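PDB 4ATF: beta-agarase B from Zobellia galactanivorans, which hydrolyses the beta-1,4 linkages between beta-D-galactose and 3,6-anhydro-alpha-L-galactose in agarose, cutting the chain at random with retention of anomeric configuration. Local coordinates for residues S167-I172 against D178-D183. The protein carries 1 engineered substitution. Numbering follows the deposited sequence. Where two conformers were deposited one is given.
Sequences SHHVFI and DYQPKD. With GAL (beta-D-galactopyranose), chain E; AAL (3,6-anhydro-alpha-L-galactopyranose), chain B.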
loop_
_atom_site.group_PDB
_atom_site.type_symbol
_atom_site.label_atom_id
_atom_site.label_comp_id
_atom_site.label_asym_id
_atom_site.label_seq_id
_atom_site.Cartn_x
_atom_site.Cartn_y
_atom_site.Cartn_z
ATOM N N SER A 167 1.384 -1.559 -8.497
ATOM C CA SER A 167 2.506 -0.873 -9.146
ATOM C C SER A 167 3.759 -0.904 -8.247
ATOM O O SER A 167 3.782 -1.594 -7.209
ATOM C CB SER A 167 2.049 0.581 -9.445
ATOM O OG SER A 167 2.891 1.185 -10.424
ATOM N N HIS A 168 4.792 -0.183 -8.691
ATOM C CA HIS A 168 6.049 -0.041 -7.973
ATOM C C HIS A 168 6.632 1.308 -8.421
ATOM O O HIS A 168 6.238 1.835 -9.498
ATOM C CB HIS A 168 7.001 -1.232 -8.300
ATOM C CG HIS A 168 7.722 -1.077 -9.605
ATOM N ND1 HIS A 168 7.157 -1.431 -10.817
ATOM C CD2 HIS A 168 8.946 -0.562 -9.897
ATOM C CE1 HIS A 168 8.013 -1.171 -11.794
ATOM N NE2 HIS A 168 9.109 -0.650 -11.266
ATOM N N HIS A 169 7.549 1.883 -7.633
ATOM C CA HIS A 169 8.148 3.187 -7.993
ATOM C C HIS A 169 9.631 3.109 -7.739
ATOM O O HIS A 169 10.041 2.442 -6.797
ATOM C CB HIS A 169 7.598 4.360 -7.122
ATOM C CG HIS A 169 6.146 4.649 -7.314
ATOM N ND1 HIS A 169 5.701 5.798 -7.926
ATOM C CD2 HIS A 169 5.024 3.966 -6.932
ATOM C CE1 HIS A 169 4.372 5.799 -7.960
ATOM N NE2 HIS A 169 3.933 4.697 -7.371
ATOM N N VAL A 170 10.416 3.832 -8.527
ATOM C CA VAL A 170 11.797 4.117 -8.162
ATOM C C VAL A 170 11.912 5.617 -8.183
ATOM O O VAL A 170 11.261 6.283 -9.031
ATOM C CB VAL A 170 12.837 3.359 -9.039
ATOM C CG1 VAL A 170 12.797 1.833 -8.728
ATOM C CG2 VAL A 170 12.638 3.620 -10.510
ATOM N N PHE A 171 12.673 6.187 -7.244
ATOM C CA PHE A 171 12.756 7.688 -7.140
ATOM C C PHE A 171 14.183 8.176 -7.206
ATOM O O PHE A 171 15.108 7.433 -6.835
ATOM C CB PHE A 171 12.207 8.202 -5.789
ATOM C CG PHE A 171 10.785 7.809 -5.510
ATOM C CD1 PHE A 171 9.708 8.586 -5.974
ATOM C CD2 PHE A 171 10.537 6.636 -4.790
ATOM C CE1 PHE A 171 8.361 8.146 -5.738
ATOM C CE2 PHE A 171 9.224 6.193 -4.510
ATOM C CZ PHE A 171 8.124 6.950 -4.984
ATOM N N ILE A 172 14.369 9.424 -7.666
ATOM C CA ILE A 172 15.592 10.147 -7.384
ATOM C C ILE A 172 15.095 11.199 -6.375
ATOM O O ILE A 172 14.034 11.818 -6.624
ATOM C CB ILE A 172 16.210 10.785 -8.660
ATOM C CG1 ILE A 172 16.649 9.708 -9.669
ATOM C CG2 ILE A 172 17.370 11.823 -8.272
ATOM C CD1 ILE A 172 16.924 10.280 -11.085
ATOM N N ASP A 178 10.026 10.733 -10.095
ATOM C CA ASP A 178 9.283 9.519 -9.720
ATOM C C ASP A 178 9.002 8.757 -10.994
ATOM O O ASP A 178 8.388 9.321 -11.916
ATOM C CB ASP A 178 7.978 10.003 -9.059
ATOM C CG ASP A 178 7.014 8.907 -8.752
ATOM O OD1 ASP A 178 7.299 7.690 -8.962
ATOM O OD2 ASP A 178 5.920 9.267 -8.300
ATOM N N TYR A 179 9.448 7.488 -11.073
ATOM C CA TYR A 179 8.989 6.586 -12.141
ATOM C C TYR A 179 8.069 5.465 -11.617
ATOM O O TYR A 179 8.391 4.821 -10.596
ATOM C CB TYR A 179 10.222 5.896 -12.780
ATOM C CG TYR A 179 9.761 4.742 -13.686
ATOM C CD1 TYR A 179 9.275 4.998 -15.012
ATOM C CD2 TYR A 179 9.726 3.392 -13.177
ATOM C CE1 TYR A 179 8.794 3.931 -15.853
ATOM C CE2 TYR A 179 9.264 2.314 -13.997
ATOM C CZ TYR A 179 8.822 2.582 -15.335
ATOM O OH TYR A 179 8.371 1.506 -16.083
ATOM N N GLN A 180 6.948 5.181 -12.301
ATOM C CA GLN A 180 6.218 3.913 -12.098
ATOM C C GLN A 180 5.732 3.458 -13.497
ATOM O O GLN A 180 5.591 4.312 -14.417
ATOM C CB GLN A 180 4.997 4.089 -11.124
ATOM C CG GLN A 180 3.941 5.112 -11.656
ATOM C CD GLN A 180 2.608 5.062 -10.906
ATOM O OE1 GLN A 180 1.912 6.093 -10.771
ATOM N NE2 GLN A 180 2.230 3.882 -10.432
ATOM N N PRO A 181 5.441 2.142 -13.668
ATOM C CA PRO A 181 4.841 1.737 -14.943
ATOM C C PRO A 181 3.454 2.391 -15.073
ATOM O O PRO A 181 2.769 2.607 -14.028
ATOM C CB PRO A 181 4.692 0.207 -14.827
ATOM C CG PRO A 181 5.571 -0.204 -13.680
ATOM C CD PRO A 181 5.619 0.997 -12.739
ATOM N N LYS A 182 3.043 2.744 -16.297
ATOM C CA LYS A 182 1.737 3.424 -16.449
ATOM C C LYS A 182 0.826 2.751 -17.501
ATOM O O LYS A 182 -0.181 3.323 -17.897
ATOM C CB LYS A 182 1.896 4.969 -16.660
ATOM C CG LYS A 182 2.291 5.699 -15.360
ATOM C CD LYS A 182 2.081 7.198 -15.417
ATOM C CE LYS A 182 2.429 7.857 -14.081
ATOM N NZ LYS A 182 1.902 9.275 -13.977
ATOM N N ASP A 183 1.172 1.499 -17.902
ATOM C CA ASP A 183 0.363 0.744 -18.897
ATOM C C ASP A 183 -0.998 0.353 -18.251
ATOM O O ASP A 183 -1.146 0.401 -17.009
ATOM C CB ASP A 183 1.137 -0.476 -19.450
ATOM C CG ASP A 183 1.451 -1.532 -18.353
ATOM O OD1 ASP A 183 2.349 -1.296 -17.509
ATOM O OD2 ASP A 183 0.771 -2.582 -18.309
HETATM C C1 GAL E . 2.582 5.096 -3.849
HETATM C C2 GAL E . 3.303 6.427 -3.691
HETATM C C3 GAL E . 3.778 6.776 -2.276
HETATM C C4 GAL E . 2.535 6.681 -1.369
HETATM C C5 GAL E . 1.845 5.303 -1.588
HETATM C C6 GAL E . 0.653 5.051 -0.647
HETATM O O2 GAL E . 4.447 6.291 -4.484
HETATM O O3 GAL E . 4.276 8.121 -2.384
HETATM O O4 GAL E . 1.652 7.700 -1.759
HETATM O O5 GAL E . 1.493 5.006 -2.946
HETATM O O6 GAL E . 0.228 3.721 -0.956
HETATM C C1 AAL B . 5.684 8.270 -2.103
HETATM C C2 AAL B . 6.085 9.729 -2.470
HETATM C C3 AAL B . 7.426 10.061 -1.736
HETATM C C4 AAL B . 7.443 9.846 -0.268
HETATM C C5 AAL B . 7.201 8.356 -0.179
HETATM C C6 AAL B . 8.323 7.887 -1.147
HETATM O O2 AAL B . 5.059 10.623 -2.043
HETATM O O3 AAL B . 8.419 9.021 -2.071
HETATM O O4 AAL B . 8.563 10.219 0.483
HETATM O O5 AAL B . 5.897 7.935 -0.665
#
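His169 and Asp178 illustrate how a beta hairpin can fix a sugar-binding imidazole from its neighbouring strand. ND1 of His169 donates to the syn lone pair of Asp178 OD1 at 2.7 Å, an almost straight bond lying in the ring plane. The carboxylate itself is turned 39° from the imidazole. One face of that ring carries Gln180 CB in a CH-pi contact, 3.7 Å from the ring centroid; over the opposite face sits O2 of a galactose, so protein and substrate sandwich the ring. This is the tightly packed part of the contact, the imidazole being gripped at its edge and on both faces. Asp178 reaches this place because its CG stands anti to the backbone N (chi1 173°), which lays the carboxylate alongside Phe171, with Asp178 CG 3.4 Å from Phe171 CE1. The Phe171 ring in turn offers a face to O3 of an anhydrogalactose and engages Arg173 in a cation-pi contact. Putting an alanine at His169 would probably leave the Asp178 carboxylate without its N-H donor and open a gap between Gln180 and the galactose.

Val170 and Tyr179 form an antiparallel hydrogen-bonded pair, Tyr179 N to Val170 O at 3.0 Å with the return bond from Val170 N to Tyr179 O. Their side chains lie on the sheet face opposite Phe171 and Asp178, and here the fit is looser: Val170 CG2 stays 4.0 Å from CD2 of the partly exposed Tyr179, whose OH bonds to the Ile228 carbonyl. After Pro181 the chain leaves the hairpin. The hairpin thus lines the glycan-binding cleft of a GH16 beta-jelly-roll, its His169 beside Glu138, the probable nucleophile, and its Asp178 and Gln180 also among the substrate-binding residues.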